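Local coordinates for protein NEQ263 (Nanoarchaeum equitans Kin4-M, PDB 5BN3) that probably binds ATP or ADP and, together with its partner NeqA, builds the catalytic core complex of an unusual archaeal ATP synthase, at residues B[127-132]-B[262-267]; B[221-226]-B[272-277]; B[186-191]-B[204-209]; B[226-231]-B[257-262]. All blocks are in the same frame, centred on the assembly; numbering follows the deposited sequence.

Contact 1 (B[127-132]-B[262-267]); sequences GQKIAI and IYERSG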
loop_
_atom_site.group_PDB
_atom_site.type_symbol
_atom_site.label_atom_id
_atom_site.label_comp_id
_atom_site.label_asym_id
_atom_site.label_seq_id
_atom_site.Cartn_x
_atom_site.Cartn_y
_atom_site.Cartn_z
ATOM N N GLY B 127 2.064 37.423 15.312
ATOM C CA GLY B 127 1.187 36.520 16.033
ATOM C C GLY B 127 0.778 35.325 15.195
ATOM O O GLY B 127 0.106 34.417 15.676
ATOM N N GLN B 128 1.187 35.317 13.932
ATOM C CA GLN B 128 0.837 34.216 13.039
ATOM C C GLN B 128 1.723 32.997 13.287
ATOM O O GLN B 128 2.871 33.122 13.728
ATOM C CB GLN B 128 0.951 34.664 11.576
ATOM C CG GLN B 128 0.364 33.699 10.550
ATOM C CD GLN B 128 0.362 34.275 9.142
ATOM O OE1 GLN B 128 0.838 35.388 8.914
ATOM N NE2 GLN B 128 -0.177 33.519 8.193
ATOM N N LYS B 129 1.171 31.815 13.032
ATOM C CA LYS B 129 1.969 30.601 12.997
ATOM C C LYS B 129 2.041 30.129 11.548
ATOM O O LYS B 129 1.014 29.897 10.904
ATOM C CB LYS B 129 1.375 29.517 13.908
ATOM C CG LYS B 129 -0.114 29.274 13.712
ATOM C CD LYS B 129 -0.610 28.141 14.589
ATOM C CE LYS B 129 -2.059 27.813 14.288
ATOM N NZ LYS B 129 -2.995 28.888 14.702
ATOM N N ILE B 130 3.255 30.017 11.025
ATOM C CA ILE B 130 3.439 29.606 9.640
ATOM C C ILE B 130 4.684 28.736 9.489
ATOM O O ILE B 130 5.754 29.075 9.990
ATOM C CB ILE B 130 3.479 30.829 8.693
ATOM C CG1 ILE B 130 3.780 30.401 7.259
ATOM C CG2 ILE B 130 4.505 31.833 9.162
ATOM C CD1 ILE B 130 3.221 31.361 6.227
ATOM N N ALA B 131 4.531 27.602 8.813
ATOM C CA ALA B 131 5.608 26.626 8.722
ATOM C C ALA B 131 6.471 26.810 7.481
ATOM O O ALA B 131 6.044 27.409 6.496
ATOM C CB ALA B 131 5.042 25.223 8.756
ATOM N N ILE B 132 7.694 26.295 7.540
ATOM C CA ILE B 132 8.518 26.146 6.348
ATOM C C ILE B 132 8.633 24.652 6.046
ATOM O O ILE B 132 9.091 23.880 6.892
ATOM C CB ILE B 132 9.925 26.752 6.544
ATOM C CG1 ILE B 132 9.832 28.251 6.848
ATOM C CG2 ILE B 132 10.786 26.527 5.304
ATOM C CD1 ILE B 132 11.163 28.879 7.213
ATOM N N ILE B 262 1.123 22.115 20.401
ATOM C CA ILE B 262 2.328 22.925 20.288
ATOM C C ILE B 262 2.085 24.163 19.419
ATOM O O ILE B 262 2.332 25.288 19.854
ATOM C CB ILE B 262 3.481 22.092 19.704
ATOM C CG1 ILE B 262 3.914 21.029 20.712
ATOM C CG2 ILE B 262 4.663 22.967 19.343
ATOM C CD1 ILE B 262 5.056 20.206 20.232
ATOM N N TYR B 263 1.600 23.952 18.196
ATOM C CA TYR B 263 1.417 25.042 17.233
ATOM C C TYR B 263 0.438 26.120 17.709
ATOM O O TYR B 263 0.627 27.302 17.422
ATOM C CB TYR B 263 0.947 24.490 15.882
ATOM C CG TYR B 263 1.906 23.536 15.201
ATOM C CD1 TYR B 263 3.274 23.603 15.426
ATOM C CD2 TYR B 263 1.435 22.572 14.321
ATOM C CE1 TYR B 263 4.143 22.730 14.791
ATOM C CE2 TYR B 263 2.296 21.698 13.686
ATOM C CZ TYR B 263 3.645 21.782 13.924
ATOM O OH TYR B 263 4.496 20.909 13.287
ATOM N N GLU B 264 -0.605 25.711 18.426
ATOM C CA GLU B 264 -1.641 26.647 18.871
ATOM C C GLU B 264 -1.233 27.471 20.090
ATOM O O GLU B 264 -1.976 28.353 20.527
ATOM C CB GLU B 264 -2.959 25.911 19.141
ATOM C CG GLU B 264 -3.664 25.429 17.878
ATOM C CD GLU B 264 -4.419 26.536 17.159
ATOM O OE1 GLU B 264 -4.361 26.584 15.912
ATOM O OE2 GLU B 264 -5.089 27.347 17.833
ATOM N N ARG B 265 -0.055 27.186 20.636
ATOM C CA ARG B 265 0.503 28.019 21.699
ATOM C C ARG B 265 1.256 29.177 21.056
ATOM O O ARG B 265 2.464 29.346 21.239
ATOM C CB ARG B 265 1.415 27.202 22.618
ATOM C CG ARG B 265 0.667 26.140 23.421
ATOM C CD ARG B 265 1.614 25.276 24.238
ATOM N NE ARG B 265 2.083 25.943 25.452
ATOM C CZ ARG B 265 2.943 25.408 26.314
ATOM N NH1 ARG B 265 3.437 24.198 26.095
ATOM N NH2 ARG B 265 3.313 26.085 27.390
ATOM N N SER B 266 0.512 29.965 20.291
ATOM C CA SER B 266 1.040 31.097 19.552
ATOM C C SER B 266 -0.112 32.065 19.382
ATOM O O SER B 266 -1.246 31.752 19.749
ATOM C CB SER B 266 1.517 30.642 18.177
ATOM O OG SER B 266 0.450 30.051 17.453
ATOM N N GLY B 267 0.163 33.235 18.821
ATOM C CA GLY B 267 -0.915 34.147 18.509
ATOM C C GLY B 267 -0.757 35.553 19.041
ATOM O O GLY B 267 0.311 35.948 19.521
HETATM O O HOH W 1 -5.246 29.950 16.446
HETATM O O HOH W 2 -2.302 30.802 16.969
#
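The carboxylate of Glu264 and the ring of Tyr263 are the flat groups here, and they meet Lys129 differently. The carboxylate offers OE1 to the lysine tip, with NZ 2.9 Å from OE1. The Tyr263 ring leads away to a hydrogen bond between its OH and Thr295, so of the Tyr263 side chain CB alone comes near the lysine, at Lys129 CD. In this P-loop NTPase-type nucleotide-binding domain, the contact joins the lead-in to strand 131-134 with the loop leaving helix 255-263. Lys129 has CG between its backbone N and carbonyl carbon (chi1 49°), a rotation that sends the chain past the Tyr263 carbonyl, CD lying 3.2 Å from Tyr263 O. The chain then bends at chi4 to reach Glu264; the hydrogen bond within that salt bridge is weak. Lys129 NZ also pairs with Glu300, and two waters link it to Glu264 OE2 and Ser266 OG. A methionine in its place would probably leave the carboxylates of Glu264 and Glu300 without their shared positive charge. Glu264 itself faces a neighbouring alpha chain, where Gly254 makes a weak hydrogen bond to OE2. Ser266 OG, beside Lys129 CD, donates to Tyr263 O at 2.8 Å and ties the turn after helix 255-263 back on itself. At the far end, Gly127 O receives a CA-H contact from Gly267 CA at 3.0 Å, with 150° at the hydrogen.

Contact 2 (B[221-226]-B[272-277]); sequences VLVLML and GSITLI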
loop_
_atom_site.group_PDB
_atom_site.type_symbol
_atom_site.label_atom_id
_atom_site.label_comp_id
_atom_site.label_asym_id
_atom_site.label_seq_id
_atom_site.Cartn_x
_atom_site.Cartn_y
_atom_site.Cartn_z
ATOM N N VAL B 221 7.228 38.119 20.717
ATOM C CA VAL B 221 8.217 37.049 20.707
ATOM C C VAL B 221 8.222 36.304 19.371
ATOM O O VAL B 221 7.165 36.075 18.778
ATOM C CB VAL B 221 7.955 36.054 21.863
ATOM C CG1 VAL B 221 8.923 34.886 21.810
ATOM C CG2 VAL B 221 8.069 36.761 23.201
ATOM N N LEU B 222 9.412 35.951 18.891
ATOM C CA LEU B 222 9.542 35.098 17.714
ATOM C C LEU B 222 10.063 33.724 18.120
ATOM O O LEU B 222 11.135 33.609 18.720
ATOM C CB LEU B 222 10.490 35.724 16.688
ATOM C CG LEU B 222 10.800 34.833 15.483
ATOM C CD1 LEU B 222 9.539 34.606 14.677
ATOM C CD2 LEU B 222 11.897 35.431 14.610
ATOM N N VAL B 223 9.306 32.681 17.798
ATOM C CA VAL B 223 9.737 31.322 18.099
ATOM C C VAL B 223 10.042 30.545 16.821
ATOM O O VAL B 223 9.190 30.424 15.938
ATOM C CB VAL B 223 8.693 30.555 18.933
ATOM C CG1 VAL B 223 9.219 29.174 19.293
ATOM C CG2 VAL B 223 8.357 31.323 20.193
ATOM N N LEU B 224 11.267 30.036 16.728
ATOM C CA LEU B 224 11.671 29.172 15.625
ATOM C C LEU B 224 11.880 27.757 16.159
ATOM O O LEU B 224 12.544 27.570 17.182
ATOM C CB LEU B 224 12.977 29.678 15.004
ATOM C CG LEU B 224 13.055 31.149 14.587
ATOM C CD1 LEU B 224 14.464 31.507 14.142
ATOM C CD2 LEU B 224 12.068 31.438 13.477
ATOM N N MET B 225 11.310 26.760 15.485
ATOM C CA MET B 225 11.570 25.373 15.870
ATOM C C MET B 225 11.796 24.436 14.684
ATOM O O MET B 225 11.158 24.558 13.636
ATOM C CB MET B 225 10.510 24.827 16.843
ATOM C CG MET B 225 9.078 24.849 16.347
ATOM S SD MET B 225 7.947 24.093 17.545
ATOM C CE MET B 225 8.087 25.241 18.915
ATOM N N LEU B 226 12.718 23.500 14.884
ATOM C CA LEU B 226 13.231 22.622 13.842
ATOM C C LEU B 226 13.831 21.430 14.573
ATOM O O LEU B 226 14.551 21.629 15.552
ATOM C CB LEU B 226 14.331 23.364 13.078
ATOM C CG LEU B 226 15.248 22.641 12.091
ATOM C CD1 LEU B 226 14.495 22.270 10.831
ATOM C CD2 LEU B 226 16.450 23.511 11.753
ATOM N N GLY B 272 0.542 41.172 24.111
ATOM C CA GLY B 272 1.744 40.750 23.409
ATOM C C GLY B 272 1.470 39.720 22.329
ATOM O O GLY B 272 0.315 39.461 21.992
ATOM N N SER B 273 2.530 39.124 21.788
ATOM C CA SER B 273 2.374 38.195 20.674
ATOM C C SER B 273 3.451 37.117 20.627
ATOM O O SER B 273 4.601 37.348 21.010
ATOM C CB SER B 273 2.358 38.959 19.346
ATOM O OG SER B 273 3.626 39.526 19.068
ATOM N N ILE B 274 3.061 35.935 20.160
ATOM C CA ILE B 274 4.014 34.888 19.816
ATOM C C ILE B 274 3.898 34.579 18.331
ATOM O O ILE B 274 2.883 34.043 17.876
ATOM C CB ILE B 274 3.763 33.590 20.610
ATOM C CG1 ILE B 274 3.977 33.823 22.109
ATOM C CG2 ILE B 274 4.684 32.481 20.122
ATOM C CD1 ILE B 274 3.692 32.600 22.962
ATOM N N THR B 275 4.929 34.935 17.571
ATOM C CA THR B 275 5.000 34.554 16.164
ATOM C C THR B 275 5.789 33.250 16.069
ATOM O O THR B 275 6.926 33.163 16.540
ATOM C CB THR B 275 5.657 35.652 15.303
ATOM O OG1 THR B 275 4.914 36.870 15.440
ATOM C CG2 THR B 275 5.673 35.244 13.839
ATOM N N LEU B 276 5.179 32.235 15.467
ATOM C CA LEU B 276 5.740 30.889 15.498
ATOM C C LEU B 276 6.056 30.369 14.102
ATOM O O LEU B 276 5.198 30.366 13.221
ATOM C CB LEU B 276 4.768 29.942 16.212
ATOM C CG LEU B 276 5.139 28.464 16.304
ATOM C CD1 LEU B 276 6.469 28.305 17.001
ATOM C CD2 LEU B 276 4.062 27.693 17.047
ATOM N N ILE B 277 7.295 29.931 13.907
ATOM C CA ILE B 277 7.708 29.355 12.631
ATOM C C ILE B 277 8.283 27.951 12.830
ATOM O O ILE B 277 9.472 27.791 13.114
ATOM C CB ILE B 277 8.734 30.254 11.909
ATOM C CG1 ILE B 277 8.159 31.661 11.706
ATOM C CG2 ILE B 277 9.126 29.654 10.569
ATOM C CD1 ILE B 277 9.111 32.630 11.029
HETATM O O HOH W 3 5.745 38.308 17.767
#
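Val223 and Leu276 cross obliquely on one side of the sheet, Val223 CG1 resting 3.7 Å from Leu276 CD1. On that same side Val223 sends its other branch, CG2, to Ile274 CG2 at 3.9 Å. The division follows from the valine torsion: CG1 lies anti to the backbone N (chi1 -177°) and CG2 beside it, which places one methyl against each of two successive neighbours on the same face. Met225 adds its end to this group, its chain bending at chi3 until CE comes 4.0 Å from Leu276 CD1. On the other face, Leu224 and Ile277 lie side by side and point the same way, with Leu224 CD2 against Ile277 CB. Leu222 instead crosses Thr275 obliquely, its CD1 reaching both Thr275 CG2 and Ile277 CD1. These are neighbouring parallel strands in the central sheet of a P-loop NTPase fold, their segments inclined by 22°. The Val223 face is covered by helix 196-215, through Ala210, and the Leu222 face by helix 140-151, through Ala148. The backbone ladder confirms the register: Val223 N gives Thr275 O a nearly straight bond of 2.7 Å. Val223 O takes Ile277 N at 2.8 Å. The last rung is longer, Met225 N to Ile277 O at 3.2 Å, and its donor stands above the carbonyl plane. Near the start of the ladder one water donates to both Val221 O and Ser273 OG, while Ser273 OG also bonds Asp220 and Thr275 OG1 accepts from Gly127 N.

Contact 3 (B[186-191]-B[204-209]); sequences AIFISK and RVALTL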
loop_
_atom_site.group_PDB
_atom_site.type_symbol
_atom_site.label_atom_id
_atom_site.label_comp_id
_atom_site.label_asym_id
_atom_site.label_seq_id
_atom_site.Cartn_x
_atom_site.Cartn_y
_atom_site.Cartn_z
ATOM N N ALA B 186 16.904 32.975 23.597
ATOM C CA ALA B 186 16.966 31.810 24.470
ATOM C C ALA B 186 16.961 30.576 23.583
ATOM O O ALA B 186 16.077 30.422 22.738
ATOM C CB ALA B 186 15.792 31.788 25.427
ATOM N N ILE B 187 17.947 29.705 23.764
ATOM C CA ILE B 187 18.108 28.550 22.888
ATOM C C ILE B 187 17.952 27.230 23.642
ATOM O O ILE B 187 18.600 27.005 24.667
ATOM C CB ILE B 187 19.469 28.601 22.160
ATOM C CG1 ILE B 187 19.550 29.866 21.299
ATOM C CG2 ILE B 187 19.669 27.370 21.297
ATOM C CD1 ILE B 187 20.895 30.087 20.641
ATOM N N PHE B 188 17.079 26.365 23.131
ATOM C CA PHE B 188 16.827 25.069 23.752
ATOM C C PHE B 188 17.180 23.951 22.779
ATOM O O PHE B 188 16.658 23.896 21.664
ATOM C CB PHE B 188 15.367 24.968 24.201
ATOM C CG PHE B 188 14.981 25.997 25.228
ATOM C CD1 PHE B 188 14.511 27.244 24.843
ATOM C CD2 PHE B 188 15.100 25.719 26.582
ATOM C CE1 PHE B 188 14.162 28.195 25.791
ATOM C CE2 PHE B 188 14.752 26.662 27.534
ATOM C CZ PHE B 188 14.283 27.903 27.139
ATOM N N ILE B 189 18.076 23.066 23.205
ATOM C CA ILE B 189 18.634 22.052 22.317
ATOM C C ILE B 189 18.504 20.641 22.880
ATOM O O ILE B 189 18.977 20.360 23.980
ATOM C CB ILE B 189 20.131 22.328 22.046
ATOM C CG1 ILE B 189 20.311 23.699 21.387
ATOM C CG2 ILE B 189 20.734 21.235 21.174
ATOM C CD1 ILE B 189 21.748 24.175 21.341
ATOM N N SER B 190 17.856 19.756 22.128
ATOM C CA SER B 190 17.930 18.325 22.409
ATOM C C SER B 190 18.698 17.657 21.276
ATOM O O SER B 190 18.342 17.811 20.104
ATOM C CB SER B 190 16.537 17.709 22.558
ATOM O OG SER B 190 15.721 17.985 21.434
ATOM N N LYS B 191 19.759 16.932 21.619
ATOM C CA LYS B 191 20.609 16.297 20.612
ATOM C C LYS B 191 19.904 15.147 19.896
ATOM O O LYS B 191 18.937 14.585 20.409
ATOM C CB LYS B 191 21.919 15.814 21.244
ATOM C CG LYS B 191 22.729 16.928 21.895
ATOM C CD LYS B 191 24.023 16.408 22.503
ATOM C CE LYS B 191 24.760 17.509 23.251
ATOM N NZ LYS B 191 25.055 18.680 22.382
ATOM N N ARG B 204 8.049 22.346 24.278
ATOM C CA ARG B 204 7.154 22.686 25.382
ATOM C C ARG B 204 7.775 23.671 26.372
ATOM O O ARG B 204 7.108 24.604 26.825
ATOM C CB ARG B 204 6.678 21.417 26.100
ATOM C CG ARG B 204 5.622 20.631 25.325
ATOM C CD ARG B 204 5.250 19.332 26.022
ATOM N NE ARG B 204 4.042 18.735 25.452
ATOM C CZ ARG B 204 4.033 17.896 24.421
ATOM N NH1 ARG B 204 5.171 17.542 23.841
ATOM N NH2 ARG B 204 2.886 17.409 23.971
ATOM N N VAL B 205 9.046 23.471 26.711
ATOM C CA VAL B 205 9.720 24.406 27.610
ATOM C C VAL B 205 9.967 25.740 26.905
ATOM O O VAL B 205 9.883 26.799 27.522
ATOM C CB VAL B 205 11.044 23.830 28.205
ATOM C CG1 VAL B 205 10.809 22.455 28.803
ATOM C CG2 VAL B 205 12.133 23.749 27.154
ATOM N N ALA B 206 10.246 25.681 25.606
ATOM C CA ALA B 206 10.479 26.886 24.814
ATOM C C ALA B 206 9.217 27.735 24.704
ATOM O O ALA B 206 9.271 28.966 24.788
ATOM C CB ALA B 206 10.986 26.514 23.431
ATOM N N LEU B 207 8.082 27.076 24.493
ATOM C CA LEU B 207 6.802 27.772 24.392
ATOM C C LEU B 207 6.255 28.212 25.751
ATOM O O LEU B 207 5.523 29.199 25.838
ATOM C CB LEU B 207 5.779 26.909 23.650
ATOM C CG LEU B 207 6.009 26.819 22.141
ATOM C CD1 LEU B 207 5.132 25.750 21.524
ATOM C CD2 LEU B 207 5.724 28.160 21.502
ATOM N N THR B 208 6.599 27.480 26.808
ATOM C CA THR B 208 6.245 27.904 28.159
ATOM C C THR B 208 6.940 29.227 28.473
ATOM O O THR B 208 6.332 30.139 29.035
ATOM C CB THR B 208 6.630 26.845 29.209
ATOM O OG1 THR B 208 5.865 25.654 28.986
ATOM C CG2 THR B 208 6.353 27.357 30.613
ATOM N N LEU B 209 8.210 29.333 28.094
ATOM C CA LEU B 209 8.943 30.586 28.248
ATOM C C LEU B 209 8.344 31.668 27.357
ATOM O O LEU B 209 8.208 32.817 27.772
ATOM C CB LEU B 209 10.424 30.396 27.905
ATOM C CG LEU B 209 11.246 31.690 27.908
ATOM C CD1 LEU B 209 11.299 32.279 29.307
ATOM C CD2 LEU B 209 12.650 31.475 27.367
#
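Phe188 carries its CG anti to the carbonyl carbon (chi1 -61°), which aims the side chain from strand 185-190 at helix 196-215, and a chi2 of 88° turns the ring so that one face meets Ala206 and the edge meets Leu209. Leu209 answers with CG anti to its backbone N (chi1 174°), bringing CD2 into the plane of that ring at its edge, 3.9 Å from Phe188 CZ. The same methyl touches Ala186 CB at 3.7 Å and so spans two strand residues that face the helix. Ala206 CA lies over one face of the ring, and its CB is 3.9 Å from Phe188 CD1, whereas Val205 CG2 approaches obliquely, 3.6 Å from Phe188 CD2. A serine in place of Phe188 would probably open a gap between strand and helix and strip Val205, Ala206 and Leu209 of their common apolar partner. The helix segment runs nearly antiparallel to the strand, with axes 9.1 Å apart, as expected for the connecting helix of a beta-alpha-beta crossover. That crossover leads from strand 185-190 to strand 220-226 and passes over strand 156-162, whose Ile158 touches Phe188, Ala206 and Leu209; on the opposite side of the sheet, helix 166-178 packs on Ile187 and Ile189.

Contact 4 (B[226-231]-B[257-262]); sequences LDMTNY and TDLASI
This is a helix-to-helix contact within the P-loop NTPase-type nucleotide-binding domain, joining the first turn of helix 228-241, just after strand 220-226, to helix 255-263. Tyr231 provides the main bridge. With CG anti to the backbone N (chi1 173°) its ring extends across to the second helix, where Tyr231 OH donates a hydrogen bond to Asp258 OD2. The modelled separation of 2.3 Å is very short, and its exact value is doubtful. Ring and carboxylate planes differ by just 17°, and OD2 sits at the ring edge in its plane, so the two groups meet nearly coplanar. Arg204 of helix 196-215 ties both together, pairing with Asp258 OD1 and bonding Tyr231 OH, which would probably stabilise the carboxylate's negative charge. Apolar contacts flank this polar junction: Leu259 CD2 reaches Tyr231 CD2 at 3.9 Å, and Met228 CE lies 4.3 Å from the same leucine methyl. Ile262 comes from the opposite direction to Tyr231, directing CD1 at the phenol end of the ring. The two helices also lie at subunit interfaces: Thr257 bonds Glu327 of one alpha chain and Asn230 bonds Arg396 of another. A cis peptide precedes Asp227, the N-cap of helix 228-241, whose OD1 accepts from Thr229 N at 2.8 Å with an N-H...O angle of 160°.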
loop_
_atom_site.group_PDB
_atom_site.type_symbol
_atom_site.label_atom_id
_atom_site.label_comp_id
_atom_site.label_asym_id
_atom_site.label_seq_id
_atom_site.Cartn_x
_atom_site.Cartn_y
_atom_site.Cartn_z
ATOM N N LEU B 226 12.718 23.500 14.884
ATOM C CA LEU B 226 13.231 22.622 13.842
ATOM C C LEU B 226 13.831 21.430 14.573
ATOM O O LEU B 226 14.551 21.629 15.552
ATOM C CB LEU B 226 14.331 23.364 13.078
ATOM C CG LEU B 226 15.248 22.641 12.091
ATOM C CD1 LEU B 226 14.495 22.270 10.831
ATOM C CD2 LEU B 226 16.450 23.511 11.753
ATOM N N ASP B 227 13.565 20.199 14.132
ATOM C CA ASP B 227 12.767 19.868 12.954
ATOM C C ASP B 227 11.536 19.121 13.451
ATOM O O ASP B 227 11.660 18.200 14.260
ATOM C CB ASP B 227 13.608 18.953 12.047
ATOM C CG ASP B 227 12.938 18.629 10.716
ATOM O OD1 ASP B 227 11.708 18.415 10.669
ATOM O OD2 ASP B 227 13.663 18.562 9.700
ATOM N N MET B 228 10.351 19.504 12.979
ATOM C CA MET B 228 9.118 18.880 13.463
ATOM C C MET B 228 9.018 17.405 13.079
ATOM O O MET B 228 8.295 16.641 13.717
ATOM C CB MET B 228 7.875 19.642 12.985
ATOM C CG MET B 228 7.779 21.087 13.468
ATOM S SD MET B 228 8.245 21.344 15.198
ATOM C CE MET B 228 7.006 20.367 16.052
ATOM N N THR B 229 9.750 17.001 12.047
ATOM C CA THR B 229 9.770 15.596 11.654
ATOM C C THR B 229 10.508 14.762 12.702
ATOM O O THR B 229 10.140 13.615 12.966
ATOM C CB THR B 229 10.393 15.405 10.260
ATOM O OG1 THR B 229 9.653 16.174 9.302
ATOM C CG2 THR B 229 10.345 13.948 9.852
ATOM N N ASN B 230 11.544 15.342 13.305
ATOM C CA ASN B 230 12.241 14.688 14.408
ATOM C C ASN B 230 11.372 14.636 15.658
ATOM O O ASN B 230 11.453 13.688 16.436
ATOM C CB ASN B 230 13.554 15.403 14.733
ATOM C CG ASN B 230 14.575 15.284 13.626
ATOM O OD1 ASN B 230 14.516 14.370 12.804
ATOM N ND2 ASN B 230 15.527 16.211 13.601
ATOM N N TYR B 231 10.554 15.666 15.855
ATOM C CA TYR B 231 9.626 15.694 16.979
ATOM C C TYR B 231 8.602 14.571 16.876
ATOM O O TYR B 231 8.337 13.863 17.849
ATOM C CB TYR B 231 8.909 17.047 17.074
ATOM C CG TYR B 231 7.816 17.045 18.117
ATOM C CD1 TYR B 231 8.104 17.300 19.448
ATOM C CD2 TYR B 231 6.502 16.763 17.774
ATOM C CE1 TYR B 231 7.112 17.285 20.407
ATOM C CE2 TYR B 231 5.507 16.743 18.725
ATOM C CZ TYR B 231 5.817 17.000 20.038
ATOM O OH TYR B 231 4.820 16.984 20.984
ATOM N N THR B 257 -3.477 16.068 17.191
ATOM C CA THR B 257 -3.800 16.754 18.437
ATOM C C THR B 257 -2.538 17.167 19.197
ATOM O O THR B 257 -2.480 18.252 19.770
ATOM C CB THR B 257 -4.714 15.885 19.325
ATOM O OG1 THR B 257 -5.923 15.593 18.611
ATOM C CG2 THR B 257 -5.065 16.607 20.613
ATOM N N ASP B 258 -1.522 16.310 19.185
ATOM C CA ASP B 258 -0.275 16.631 19.867
ATOM C C ASP B 258 0.477 17.763 19.172
ATOM O O ASP B 258 0.998 18.663 19.831
ATOM C CB ASP B 258 0.612 15.395 19.986
ATOM C CG ASP B 258 1.873 15.665 20.772
ATOM O OD1 ASP B 258 1.853 15.505 22.011
ATOM O OD2 ASP B 258 2.886 16.050 20.156
ATOM N N LEU B 259 0.532 17.723 17.843
ATOM C CA LEU B 259 1.155 18.802 17.078
ATOM C C LEU B 259 0.431 20.124 17.320
ATOM O O LEU B 259 1.057 21.177 17.444
ATOM C CB LEU B 259 1.175 18.466 15.583
ATOM C CG LEU B 259 2.158 17.386 15.121
ATOM C CD1 LEU B 259 2.001 17.104 13.630
ATOM C CD2 LEU B 259 3.588 17.798 15.432
ATOM N N ALA B 260 -0.893 20.058 17.400
ATOM C CA ALA B 260 -1.701 21.244 17.653
ATOM C C ALA B 260 -1.445 21.806 19.043
ATOM O O ALA B 260 -1.454 23.020 19.236
ATOM C CB ALA B 260 -3.165 20.924 17.478
ATOM N N SER B 261 -1.213 20.922 20.011
ATOM C CA SER B 261 -0.955 21.347 21.386
ATOM C C SER B 261 0.346 22.139 21.481
ATOM O O SER B 261 0.640 22.753 22.505
ATOM C CB SER B 261 -0.910 20.143 22.328
ATOM O OG SER B 261 0.333 19.474 22.237
ATOM N N ILE B 262 1.123 22.115 20.401
ATOM C CA ILE B 262 2.328 22.925 20.288
ATOM C C ILE B 262 2.085 24.163 19.419
ATOM O O ILE B 262 2.332 25.288 19.854
ATOM C CB ILE B 262 3.481 22.092 19.704
ATOM C CG1 ILE B 262 3.914 21.029 20.712
ATOM C CG2 ILE B 262 4.663 22.967 19.343
ATOM C CD1 ILE B 262 5.056 20.206 20.232
#

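Overall arrangement
All four contacts lie in the nucleotide-binding domain. Contacts 1 and 2 are closest, their centres about 7 Å apart: strands 131-134 and 273-281 are sheet neighbours, and Gly267 O approaches Ile274 N. Along the chain these two contacts interlock, their segments alternating. Contact 3, on the side of the sheet near strand 185-190, is nested inside contact 1 and closes before contact 2 opens. Its centre is about 15 Å from that of contact 1. Contact 4 is nested within both contacts 1 and 2, sharing Ile262 with the former and Leu226 with the latter. Arg204 and Leu207 of helix 196-215 connect contacts 3 and 4, their centres about 13 Å apart, so sheet, crossover helix and interface helices form one continuous core.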